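Local coordinates for mitochondrial association factor 1 (Toxoplasma gondii, PDB 6BXT), which binds ADP-ribose in a macro-domain-like fold and probably takes part in association of the parasite with host mitochondria, at residues A213-L218 / Q255-P260; G54-G59 / E89-Q94; Y169-F174 / G222-R227. One frame throughout, in Å; residues are numbered along the deposited sequence.

Contact 1 (A213-L218 / Q255-P260). With APR (adenosine-5-diphosphoribose), chain D.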
loop_
_atom_site.group_PDB
_atom_site.type_symbol
_atom_site.label_atom_id
_atom_site.label_comp_id
_atom_site.label_asym_id
_atom_site.label_seq_id
_atom_site.Cartn_x
_atom_site.Cartn_y
_atom_site.Cartn_z
ATOM N N ALA A 213 5.857 8.126 -7.089
ATOM C CA ALA A 213 4.964 7.145 -7.697
ATOM C C ALA A 213 4.530 6.108 -6.663
ATOM O O ALA A 213 5.201 5.921 -5.647
ATOM C CB ALA A 213 5.634 6.470 -8.880
ATOM N N ILE A 214 3.404 5.447 -6.925
ATOM C CA ILE A 214 2.854 4.455 -6.003
ATOM C C ILE A 214 2.469 3.178 -6.743
ATOM O O ILE A 214 1.594 3.194 -7.609
ATOM C CB ILE A 214 1.612 4.989 -5.261
ATOM C CG1 ILE A 214 1.928 6.323 -4.581
ATOM C CG2 ILE A 214 1.129 3.972 -4.228
ATOM C CD1 ILE A 214 0.720 7.006 -3.978
ATOM N N ARG A 215 3.121 2.076 -6.386
ATOM C CA ARG A 215 2.834 0.781 -6.989
ATOM C C ARG A 215 1.776 0.045 -6.175
ATOM O O ARG A 215 2.049 -0.434 -5.076
ATOM C CB ARG A 215 4.111 -0.054 -7.091
ATOM C CG ARG A 215 3.970 -1.297 -7.957
ATOM C CD ARG A 215 5.309 -1.748 -8.517
ATOM N NE ARG A 215 5.960 -0.697 -9.297
ATOM C CZ ARG A 215 7.067 -0.865 -10.013
ATOM N NH1 ARG A 215 7.661 -2.050 -10.067
ATOM N NH2 ARG A 215 7.580 0.158 -10.683
ATOM N N LEU A 216 0.569 -0.041 -6.730
ATOM C CA LEU A 216 -0.563 -0.662 -6.048
ATOM C C LEU A 216 -0.895 -2.033 -6.626
ATOM O O LEU A 216 -1.011 -2.179 -7.840
ATOM C CB LEU A 216 -1.805 0.226 -6.153
ATOM C CG LEU A 216 -1.693 1.654 -5.632
ATOM C CD1 LEU A 216 -2.421 2.601 -6.564
ATOM C CD2 LEU A 216 -2.260 1.732 -4.227
ATOM N N PRO A 217 -1.056 -3.045 -5.760
ATOM C CA PRO A 217 -1.722 -4.256 -6.241
ATOM C C PRO A 217 -3.224 -4.022 -6.290
ATOM O O PRO A 217 -3.675 -2.965 -5.846
ATOM C CB PRO A 217 -1.356 -5.303 -5.191
ATOM C CG PRO A 217 -1.176 -4.513 -3.942
ATOM C CD PRO A 217 -0.596 -3.189 -4.367
ATOM N N LEU A 218 -3.987 -4.971 -6.816
ATOM C CA LEU A 218 -5.437 -4.880 -6.740
ATOM C C LEU A 218 -5.868 -5.333 -5.352
ATOM O O LEU A 218 -6.029 -6.530 -5.109
ATOM C CB LEU A 218 -6.105 -5.728 -7.823
ATOM C CG LEU A 218 -7.628 -5.601 -7.919
ATOM C CD1 LEU A 218 -8.031 -4.213 -8.396
ATOM C CD2 LEU A 218 -8.194 -6.661 -8.843
ATOM N N GLN A 255 0.582 3.461 -10.187
ATOM C CA GLN A 255 0.955 2.275 -10.947
ATOM C C GLN A 255 0.191 1.073 -10.417
ATOM O O GLN A 255 0.195 0.813 -9.215
ATOM C CB GLN A 255 2.459 2.016 -10.859
ATOM C CG GLN A 255 3.324 3.122 -11.435
ATOM C CD GLN A 255 4.799 2.863 -11.220
ATOM O OE1 GLN A 255 5.190 1.791 -10.760
ATOM N NE2 GLN A 255 5.630 3.848 -11.548
ATOM N N PHE A 256 -0.469 0.350 -11.316
ATOM C CA PHE A 256 -1.223 -0.838 -10.938
ATOM C C PHE A 256 -0.527 -2.109 -11.406
ATOM O O PHE A 256 -0.320 -2.326 -12.600
ATOM C CB PHE A 256 -2.641 -0.767 -11.500
ATOM C CG PHE A 256 -3.530 0.183 -10.753
ATOM C CD1 PHE A 256 -4.110 -0.196 -9.554
ATOM C CD2 PHE A 256 -3.776 1.455 -11.241
ATOM C CE1 PHE A 256 -4.923 0.674 -8.857
ATOM C CE2 PHE A 256 -4.588 2.329 -10.549
ATOM C CZ PHE A 256 -5.163 1.939 -9.355
ATOM N N MET A 257 -0.166 -2.947 -10.441
ATOM C CA MET A 257 0.510 -4.204 -10.716
ATOM C C MET A 257 -0.394 -5.148 -11.497
ATOM O O MET A 257 -1.603 -4.930 -11.585
ATOM C CB MET A 257 0.951 -4.862 -9.409
ATOM C CG MET A 257 1.892 -4.009 -8.573
ATOM S SD MET A 257 2.209 -4.740 -6.959
ATOM C CE MET A 257 3.083 -6.236 -7.415
ATOM N N TYR A 258 0.200 -6.201 -12.050
ATOM C CA TYR A 258 -0.515 -7.120 -12.927
ATOM C C TYR A 258 -1.156 -8.290 -12.194
ATOM O O TYR A 258 -0.555 -8.890 -11.302
ATOM C CB TYR A 258 0.429 -7.670 -13.996
ATOM C CG TYR A 258 -0.170 -8.809 -14.790
ATOM C CD1 TYR A 258 -0.948 -8.564 -15.913
ATOM C CD2 TYR A 258 0.035 -10.129 -14.409
ATOM C CE1 TYR A 258 -1.502 -9.603 -16.637
ATOM C CE2 TYR A 258 -0.514 -11.172 -15.125
ATOM C CZ TYR A 258 -1.281 -10.905 -16.237
ATOM O OH TYR A 258 -1.823 -11.947 -16.953
ATOM N N GLU A 259 -2.381 -8.609 -12.595
ATOM C CA GLU A 259 -3.015 -9.869 -12.238
ATOM C C GLU A 259 -3.861 -10.303 -13.437
ATOM O O GLU A 259 -4.347 -9.453 -14.187
ATOM C CB GLU A 259 -3.847 -9.735 -10.957
ATOM C CG GLU A 259 -4.835 -8.578 -10.946
ATOM C CD GLU A 259 -6.091 -8.860 -11.746
ATOM O OE1 GLU A 259 -6.451 -10.046 -11.899
ATOM O OE2 GLU A 259 -6.719 -7.890 -12.221
ATOM N N PRO A 260 -4.035 -11.624 -13.625
ATOM C CA PRO A 260 -4.533 -12.205 -14.883
ATOM C C PRO A 260 -5.820 -11.588 -15.439
ATOM O O PRO A 260 -5.938 -11.450 -16.656
ATOM C CB PRO A 260 -4.775 -13.673 -14.512
ATOM C CG PRO A 260 -3.884 -13.929 -13.366
ATOM C CD PRO A 260 -3.842 -12.656 -12.591
HETATM N N1 APR D . 3.435 -10.751 -5.748
HETATM C C2 APR D . 2.745 -9.759 -6.353
HETATM N N3 APR D . 1.377 -9.803 -6.394
HETATM C C4 APR D . 0.707 -10.844 -5.826
HETATM C C5 APR D . 1.397 -11.837 -5.221
HETATM C C6 APR D . 2.775 -11.793 -5.181
HETATM N N6 APR D . 3.791 -12.633 -4.644
HETATM N N7 APR D . 0.497 -12.747 -4.741
HETATM C C8 APR D . -0.750 -12.306 -5.054
HETATM N N9 APR D . -0.635 -11.121 -5.733
HETATM C "C1'" APR D . -1.641 -10.332 -6.243
HETATM C "C2'" APR D . -2.875 -10.862 -6.250
HETATM O "O2'" APR D . -3.208 -11.302 -7.613
HETATM C "C3'" APR D . -3.820 -9.722 -5.830
HETATM O "O3'" APR D . -4.346 -9.120 -6.902
HETATM O "O4'" APR D . -1.691 -8.939 -5.344
HETATM C "C4'" APR D . -2.909 -8.710 -4.996
HETATM C "C5'" APR D . -3.058 -8.961 -3.516
HETATM O "O5'" APR D . -2.548 -10.270 -3.198
HETATM P PA APR D . -2.872 -10.857 -1.785
HETATM O O1A APR D . -1.996 -10.193 -0.735
HETATM O O2A APR D . -2.657 -12.318 -1.764
HETATM O O3A APR D . -4.426 -10.546 -1.488
HETATM P PB APR D . -4.991 -9.744 -0.240
HETATM O O1B APR D . -4.845 -8.238 -0.455
HETATM O O2B APR D . -6.470 -10.105 -0.096
HETATM O O5D APR D . -4.222 -10.184 1.079
HETATM C C5D APR D . -4.744 -11.325 1.711
HETATM O O4D APR D . -2.619 -12.245 1.797
HETATM O O1D APR D . -0.643 -10.834 1.616
HETATM C C1D APR D . -1.316 -11.624 2.521
HETATM O O2D APR D . -0.967 -11.359 4.794
HETATM C C2D APR D . -1.709 -10.902 3.570
HETATM O O3D APR D . -3.376 -11.834 4.927
HETATM C C3D APR D . -3.177 -11.155 3.757
HETATM C C4D APR D . -3.638 -12.049 2.542
#

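Contact 2 (G54-G59 / E89-Q94)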
loop_
_atom_site.group_PDB
_atom_site.type_symbol
_atom_site.label_atom_id
_atom_site.label_comp_id
_atom_site.label_asym_id
_atom_site.label_seq_id
_atom_site.Cartn_x
_atom_site.Cartn_y
_atom_site.Cartn_z
ATOM N N GLY A 54 -3.792 -8.539 11.269
ATOM C CA GLY A 54 -2.795 -8.627 12.320
ATOM C C GLY A 54 -1.747 -7.530 12.245
ATOM O O GLY A 54 -0.937 -7.384 13.159
ATOM N N LEU A 55 -1.761 -6.767 11.155
ATOM C CA LEU A 55 -0.859 -5.625 10.978
ATOM C C LEU A 55 0.620 -6.017 11.049
ATOM O O LEU A 55 1.464 -5.197 11.411
ATOM C CB LEU A 55 -1.151 -4.547 12.029
ATOM C CG LEU A 55 -2.573 -3.979 12.061
ATOM C CD1 LEU A 55 -2.739 -3.048 13.253
ATOM C CD2 LEU A 55 -2.897 -3.252 10.763
ATOM N N PHE A 56 0.927 -7.263 10.698
ATOM C CA PHE A 56 2.309 -7.738 10.651
ATOM C C PHE A 56 2.758 -7.968 9.208
ATOM O O PHE A 56 1.935 -8.219 8.327
ATOM C CB PHE A 56 2.468 -9.029 11.463
ATOM C CG PHE A 56 1.627 -10.171 10.963
ATOM C CD1 PHE A 56 2.069 -10.980 9.924
ATOM C CD2 PHE A 56 0.398 -10.444 11.539
ATOM C CE1 PHE A 56 1.295 -12.029 9.466
ATOM C CE2 PHE A 56 -0.379 -11.492 11.087
ATOM C CZ PHE A 56 0.070 -12.287 10.049
ATOM N N ILE A 57 4.066 -7.879 8.978
ATOM C CA ILE A 57 4.637 -8.156 7.664
ATOM C C ILE A 57 5.123 -9.600 7.601
ATOM O O ILE A 57 6.029 -9.997 8.334
ATOM C CB ILE A 57 5.804 -7.204 7.334
ATOM C CG1 ILE A 57 5.291 -5.763 7.239
ATOM C CG2 ILE A 57 6.479 -7.617 6.022
ATOM C CD1 ILE A 57 6.386 -4.720 7.085
ATOM N N GLY A 58 4.516 -10.377 6.711
ATOM C CA GLY A 58 4.845 -11.782 6.566
ATOM C C GLY A 58 3.697 -12.545 5.937
ATOM O O GLY A 58 2.910 -11.981 5.178
ATOM N N GLY A 59 3.600 -13.832 6.253
ATOM C CA GLY A 59 2.556 -14.670 5.696
ATOM C C GLY A 59 2.830 -15.008 4.242
ATOM O O GLY A 59 3.973 -15.277 3.868
ATOM N N GLU A 89 8.316 -7.163 15.040
ATOM C CA GLU A 89 8.796 -5.785 15.046
ATOM C C GLU A 89 7.880 -4.872 14.238
ATOM O O GLU A 89 7.676 -3.713 14.598
ATOM C CB GLU A 89 10.220 -5.716 14.491
ATOM C CG GLU A 89 10.928 -4.393 14.750
ATOM C CD GLU A 89 12.156 -4.209 13.880
ATOM O OE1 GLU A 89 13.138 -4.960 14.060
ATOM O OE2 GLU A 89 12.135 -3.311 13.013
ATOM N N SER A 90 7.329 -5.397 13.148
ATOM C CA SER A 90 6.461 -4.608 12.281
ATOM C C SER A 90 5.060 -4.500 12.870
ATOM O O SER A 90 4.368 -3.504 12.664
ATOM C CB SER A 90 6.400 -5.217 10.877
ATOM O OG SER A 90 5.617 -6.398 10.860
ATOM N N GLN A 91 4.642 -5.528 13.603
ATOM C CA GLN A 91 3.320 -5.527 14.218
ATOM C C GLN A 91 3.250 -4.534 15.371
ATOM O O GLN A 91 2.308 -3.750 15.464
ATOM C CB GLN A 91 2.952 -6.925 14.712
ATOM C CG GLN A 91 1.546 -7.014 15.283
ATOM C CD GLN A 91 1.148 -8.431 15.642
ATOM O OE1 GLN A 91 1.315 -9.358 14.850
ATOM N NE2 GLN A 91 0.622 -8.607 16.845
ATOM N N GLU A 92 4.252 -4.575 16.246
ATOM C CA GLU A 92 4.313 -3.673 17.391
ATOM C C GLU A 92 4.334 -2.214 16.947
ATOM O O GLU A 92 3.651 -1.369 17.527
ATOM C CB GLU A 92 5.548 -3.977 18.241
ATOM C CG GLU A 92 5.517 -5.341 18.909
ATOM C CD GLU A 92 6.876 -5.765 19.431
ATOM O OE1 GLU A 92 7.747 -4.887 19.606
ATOM O OE2 GLU A 92 7.075 -6.977 19.661
ATOM N N ILE A 93 5.119 -1.926 15.914
ATOM C CA ILE A 93 5.220 -0.573 15.383
ATOM C C ILE A 93 3.883 -0.106 14.812
ATOM O O ILE A 93 3.367 0.946 15.189
ATOM C CB ILE A 93 6.307 -0.485 14.291
ATOM C CG1 ILE A 93 7.695 -0.576 14.933
ATOM C CG2 ILE A 93 6.175 0.816 13.491
ATOM C CD1 ILE A 93 8.835 -0.706 13.942
ATOM N N GLN A 94 3.331 -0.895 13.898
ATOM C CA GLN A 94 2.098 -0.524 13.216
ATOM C C GLN A 94 0.893 -0.590 14.148
ATOM O O GLN A 94 -0.153 -0.027 13.848
ATOM C CB GLN A 94 1.880 -1.423 11.994
ATOM C CG GLN A 94 2.935 -1.214 10.914
ATOM C CD GLN A 94 2.637 -1.954 9.622
ATOM O OE1 GLN A 94 2.906 -1.445 8.535
ATOM N NE2 GLN A 94 2.095 -3.162 9.732
#

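Contact 3 (Y169-F174 / G222-R227). With APR (adenosine-5-diphosphoribose), chain D.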
loop_
_atom_site.group_PDB
_atom_site.type_symbol
_atom_site.label_atom_id
_atom_site.label_comp_id
_atom_site.label_asym_id
_atom_site.label_seq_id
_atom_site.Cartn_x
_atom_site.Cartn_y
_atom_site.Cartn_z
ATOM N N TYR A 169 1.850 0.026 3.721
ATOM C CA TYR A 169 1.169 -1.143 4.252
ATOM C C TYR A 169 -0.272 -0.757 4.541
ATOM O O TYR A 169 -0.522 0.220 5.244
ATOM C CB TYR A 169 1.872 -1.642 5.519
ATOM C CG TYR A 169 1.293 -2.901 6.136
ATOM C CD1 TYR A 169 0.101 -2.869 6.848
ATOM C CD2 TYR A 169 1.960 -4.113 6.038
ATOM C CE1 TYR A 169 -0.421 -4.014 7.423
ATOM C CE2 TYR A 169 1.448 -5.263 6.612
ATOM C CZ TYR A 169 0.258 -5.207 7.304
ATOM O OH TYR A 169 -0.259 -6.347 7.875
ATOM N N THR A 170 -1.213 -1.516 3.994
ATOM C CA THR A 170 -2.626 -1.236 4.198
ATOM C C THR A 170 -3.404 -2.533 4.361
ATOM O O THR A 170 -2.956 -3.591 3.922
ATOM C CB THR A 170 -3.220 -0.420 3.028
ATOM O OG1 THR A 170 -4.551 -0.003 3.355
ATOM C CG2 THR A 170 -3.241 -1.245 1.742
ATOM N N VAL A 171 -4.564 -2.442 5.001
ATOM C CA VAL A 171 -5.431 -3.595 5.205
ATOM C C VAL A 171 -6.714 -3.402 4.409
ATOM O O VAL A 171 -7.468 -2.461 4.652
ATOM C CB VAL A 171 -5.768 -3.797 6.693
ATOM C CG1 VAL A 171 -6.453 -5.139 6.905
ATOM C CG2 VAL A 171 -4.508 -3.708 7.542
ATOM N N ALA A 172 -6.954 -4.297 3.457
ATOM C CA ALA A 172 -8.103 -4.178 2.570
ATOM C C ALA A 172 -9.322 -4.886 3.154
ATOM O O ALA A 172 -9.181 -5.797 3.969
ATOM C CB ALA A 172 -7.766 -4.742 1.199
ATOM N N PRO A 173 -10.528 -4.466 2.738
ATOM C CA PRO A 173 -11.758 -5.106 3.219
ATOM C C PRO A 173 -11.950 -6.515 2.665
ATOM O O PRO A 173 -11.606 -6.778 1.513
ATOM C CB PRO A 173 -12.862 -4.170 2.714
ATOM C CG PRO A 173 -12.267 -3.480 1.538
ATOM C CD PRO A 173 -10.814 -3.318 1.861
ATOM N N PHE A 174 -12.489 -7.410 3.486
ATOM C CA PHE A 174 -12.806 -8.760 3.040
ATOM C C PHE A 174 -13.955 -8.708 2.039
ATOM O O PHE A 174 -14.880 -7.907 2.187
ATOM C CB PHE A 174 -13.164 -9.651 4.231
ATOM C CG PHE A 174 -13.129 -11.118 3.922
ATOM C CD1 PHE A 174 -11.924 -11.765 3.693
ATOM C CD2 PHE A 174 -14.299 -11.854 3.872
ATOM C CE1 PHE A 174 -11.890 -13.118 3.412
ATOM C CE2 PHE A 174 -14.272 -13.206 3.593
ATOM C CZ PHE A 174 -13.067 -13.839 3.362
ATOM N N GLY A 222 -6.952 -11.040 -3.651
ATOM C CA GLY A 222 -6.262 -12.296 -3.415
ATOM C C GLY A 222 -7.024 -13.179 -2.445
ATOM O O GLY A 222 -8.077 -13.719 -2.787
ATOM N N HIS A 223 -6.496 -13.320 -1.231
ATOM C CA HIS A 223 -7.123 -14.162 -0.217
ATOM C C HIS A 223 -8.317 -13.476 0.461
ATOM O O HIS A 223 -9.137 -14.146 1.090
ATOM C CB HIS A 223 -6.103 -14.579 0.850
ATOM C CG HIS A 223 -4.930 -15.337 0.311
ATOM N ND1 HIS A 223 -3.797 -14.719 -0.179
ATOM C CD2 HIS A 223 -4.711 -16.669 0.194
ATOM C CE1 HIS A 223 -2.934 -15.640 -0.574
ATOM N NE2 HIS A 223 -3.464 -16.828 -0.358
ATOM N N PHE A 224 -8.412 -12.152 0.342
ATOM C CA PHE A 224 -9.549 -11.410 0.902
ATOM C C PHE A 224 -10.729 -11.350 -0.068
ATOM O O PHE A 224 -11.697 -10.628 0.177
ATOM C CB PHE A 224 -9.150 -9.974 1.280
ATOM C CG PHE A 224 -8.317 -9.863 2.533
ATOM C CD1 PHE A 224 -7.979 -10.983 3.278
ATOM C CD2 PHE A 224 -7.895 -8.618 2.978
ATOM C CE1 PHE A 224 -7.222 -10.863 4.430
ATOM C CE2 PHE A 224 -7.142 -8.493 4.128
ATOM C CZ PHE A 224 -6.805 -9.616 4.857
ATOM N N ARG A 225 -10.657 -12.096 -1.165
ATOM C CA ARG A 225 -11.724 -12.056 -2.158
ATOM C C ARG A 225 -12.977 -12.772 -1.663
ATOM O O ARG A 225 -14.094 -12.303 -1.878
ATOM C CB ARG A 225 -11.272 -12.683 -3.475
ATOM C CG ARG A 225 -12.165 -12.308 -4.647
ATOM C CD ARG A 225 -12.126 -13.341 -5.752
ATOM N NE ARG A 225 -10.773 -13.567 -6.251
ATOM C CZ ARG A 225 -10.486 -14.273 -7.340
ATOM N NH1 ARG A 225 -9.225 -14.428 -7.719
ATOM N NH2 ARG A 225 -11.459 -14.820 -8.057
ATOM N N GLY A 226 -12.786 -13.911 -1.005
ATOM C CA GLY A 226 -13.902 -14.721 -0.556
ATOM C C GLY A 226 -14.784 -15.144 -1.717
ATOM O O GLY A 226 -14.314 -15.766 -2.671
ATOM N N ARG A 227 -16.064 -14.795 -1.634
ATOM C CA ARG A 227 -17.032 -15.127 -2.678
ATOM C C ARG A 227 -17.262 -13.962 -3.643
ATOM O O ARG A 227 -18.061 -14.070 -4.572
ATOM C CB ARG A 227 -18.363 -15.547 -2.046
ATOM C CG ARG A 227 -18.379 -16.978 -1.537
ATOM C CD ARG A 227 -19.675 -17.308 -0.813
ATOM N NE ARG A 227 -19.606 -17.005 0.619
ATOM C CZ ARG A 227 -20.066 -15.894 1.191
ATOM N NH1 ARG A 227 -19.946 -15.733 2.503
ATOM N NH2 ARG A 227 -20.649 -14.943 0.470
HETATM N N1 APR D . 3.435 -10.751 -5.748
HETATM C C2 APR D . 2.745 -9.759 -6.353
HETATM N N3 APR D . 1.377 -9.803 -6.394
HETATM C C4 APR D . 0.707 -10.844 -5.826
HETATM C C5 APR D . 1.397 -11.837 -5.221
HETATM C C6 APR D . 2.775 -11.793 -5.181
HETATM N N6 APR D . 3.791 -12.633 -4.644
HETATM N N7 APR D . 0.497 -12.747 -4.741
HETATM C C8 APR D . -0.750 -12.306 -5.054
HETATM N N9 APR D . -0.635 -11.121 -5.733
HETATM C "C1'" APR D . -1.641 -10.332 -6.243
HETATM C "C2'" APR D . -2.875 -10.862 -6.250
HETATM O "O2'" APR D . -3.208 -11.302 -7.613
HETATM C "C3'" APR D . -3.820 -9.722 -5.830
HETATM O "O3'" APR D . -4.346 -9.120 -6.902
HETATM O "O4'" APR D . -1.691 -8.939 -5.344
HETATM C "C4'" APR D . -2.909 -8.710 -4.996
HETATM C "C5'" APR D . -3.058 -8.961 -3.516
HETATM O "O5'" APR D . -2.548 -10.270 -3.198
HETATM P PA APR D . -2.872 -10.857 -1.785
HETATM O O1A APR D . -1.996 -10.193 -0.735
HETATM O O2A APR D . -2.657 -12.318 -1.764
HETATM O O3A APR D . -4.426 -10.546 -1.488
HETATM P PB APR D . -4.991 -9.744 -0.240
HETATM O O1B APR D . -4.845 -8.238 -0.455
HETATM O O2B APR D . -6.470 -10.105 -0.096
HETATM O O5D APR D . -4.222 -10.184 1.079
HETATM C C5D APR D . -4.744 -11.325 1.711
HETATM O O4D APR D . -2.619 -12.245 1.797
HETATM O O1D APR D . -0.643 -10.834 1.616
HETATM C C1D APR D . -1.316 -11.624 2.521
HETATM O O2D APR D . -0.967 -11.359 4.794
HETATM C C2D APR D . -1.709 -10.902 3.570
HETATM O O3D APR D . -3.376 -11.834 4.927
HETATM C C3D APR D . -3.177 -11.155 3.757
HETATM C C4D APR D . -3.638 -12.049 2.542
#

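Contact 1 (A213-L218 / Q255-P260)
Arg215 sends its CG away from the backbone N (chi1 -168°) and then bends at chi3 (-57°), which turns the guanidinium toward the amide of Gln255 on the adjoining strand. The glutamine meets it with an extended chain. NE and NH2 converge side-on on one acceptor, 3.0 Å and 2.9 Å from Gln255 OE1. NE lies nearly in line with the C=O and NH2 on a lone pair in the carbonyl plane, but both N-H bonds are bent and OE1 is tilted out of the guanidinium plane. The two flat groups are turned 38° against each other. NH1 goes to Asp38 in a salt bridge and to Pro35 O, which would probably balance the buried charge.

Alongside this grip the backbones pair in parallel register, Arg215 with Gln255 and Leu216 with Phe256. Gln255 N donates to Ile214 O, Leu216 N to Gln255 O at 2.7 Å, and Met257 N to Leu216 O. On the other face of the sheet from Arg215, Leu216 CD1 sits over the Phe256 ring, 4.3 Å from its centroid, a CH-pi contact. Met257 CG packs on Arg215 CG, while Met257 CE touches adenine C2 of ADP-ribose, 3.7 Å away. The strands belong to a beta-alpha-beta unit with helix 230-248 as crossover, and the residues just beyond them border the adenosine, consistent with a macro-domain-like fold.

Contact 2 (G54-G59 / E89-Q94)
Two hydrogen bonds tie the backbone of the loop at Leu55 and Ile57 to polar side chains of helix 83-103. Ile57 N donates to Ser90 OG over 2.9 Å. That oxygen is placed between Ser90's own backbone N and carbonyl carbon (chi1 74°), within bonding reach of both Leu86 O and Ser87 O, which its single proton must share or choose between; the hydroxyl thus links the helix backbone to the loop. One turn further on, Gln94 NE2 reaches Leu55 O at 2.7 Å. The loop oxygen lies close to the plane of the amide, but the nitrogen stands well above the carbonyl plane of Leu55, 57° out of it, and therefore not on a lone pair. Gln94 OE1 is taken by His150 NE2, which together with the Leu55 bond fixes the rotation of the amide.

A weaker polar contact uses the same loop carbonyl: Gln91 CA lies 3.4 Å from Leu55 O in a CA-H...O contact.

The remaining approaches are packing. Ile57 lays CG1 and CD1 against Ser90 CB, each 3.8 Å away. Phe56 and Gln91 lie side by side and point the same way, with Phe56 CB 3.6 Å from Gln91 OE1 and ring and amide planes 42° apart; Gln91 NE2 turns to Glu95.

The loop follows strand 45-51 and leads into helix 61-76, and helix 83-103 packs behind it. A glycine-containing loop that runs from strand to helix and touches ADP-ribose, here through Gly58, is consistent with the ligand-binding loops of macro-domain-like folds.

Contact 3 (Y169-F174 / G222-R227)
The diphosphate-binding loop of a macro-domain-like pocket is here packed against Val171 to Phe174, with Phe224 as the shared element. Residues 222-225 form a type I beta turn, and Phe224 N donates to APR O2B at 2.9 Å; the bonds from His223 N and ND1 to the diphosphate are weak.

The Phe224 ring touches both the ligand and residues 171-174. APR C5D sits over one face, 3.6 Å above the plane and offset toward the rim, while Val171 CG1 meets the ring at its edge, 4.4 Å from Phe224 CE2. Ala172 O approaches obliquely, 3.3 Å from Phe224 CD2, and the ring also stacks with Tyr53. An aromatic residue beside the distal ribose in this position is familiar from macro domains.

Farther along, Phe174 carries its CG opposite the backbone N (chi1 -164°), which brings the ring obliquely against the backbone of His223 to Gly226. Phe174 CZ comes within 4.1 Å of Gly226 CA, and Phe174 CE1 lies 3.7 Å from His223 O. The two phenylalanines meet at their ortho carbons, Phe174 CD1 to Phe224 CD1, 4.0 Å apart.

Contacts 1 and 3 line the ADP-ribose site; contact 2 reaches it through its loop, where Gly58 touches the ligand. Contact 1 borders the adenosine end, whereas contact 3 holds the diphosphate and distal ribose; their centres are 15 Å apart, both reach the same sheet, and their segments alternate along the chain. Contact 2 lies on the other side of the chain's centre from contact 1, 22 Å between centres and about 12 Å between nearest atoms. It joins contact 3 directly, although their centres are 16 Å apart: Phe56 O and Tyr169 OH, at 2.9 Å, form a probable hydrogen bond, and Leu55 CD2 packs on Val171 CG2 at 3.6 Å. This connects the 54-59 loop to strand 166-171.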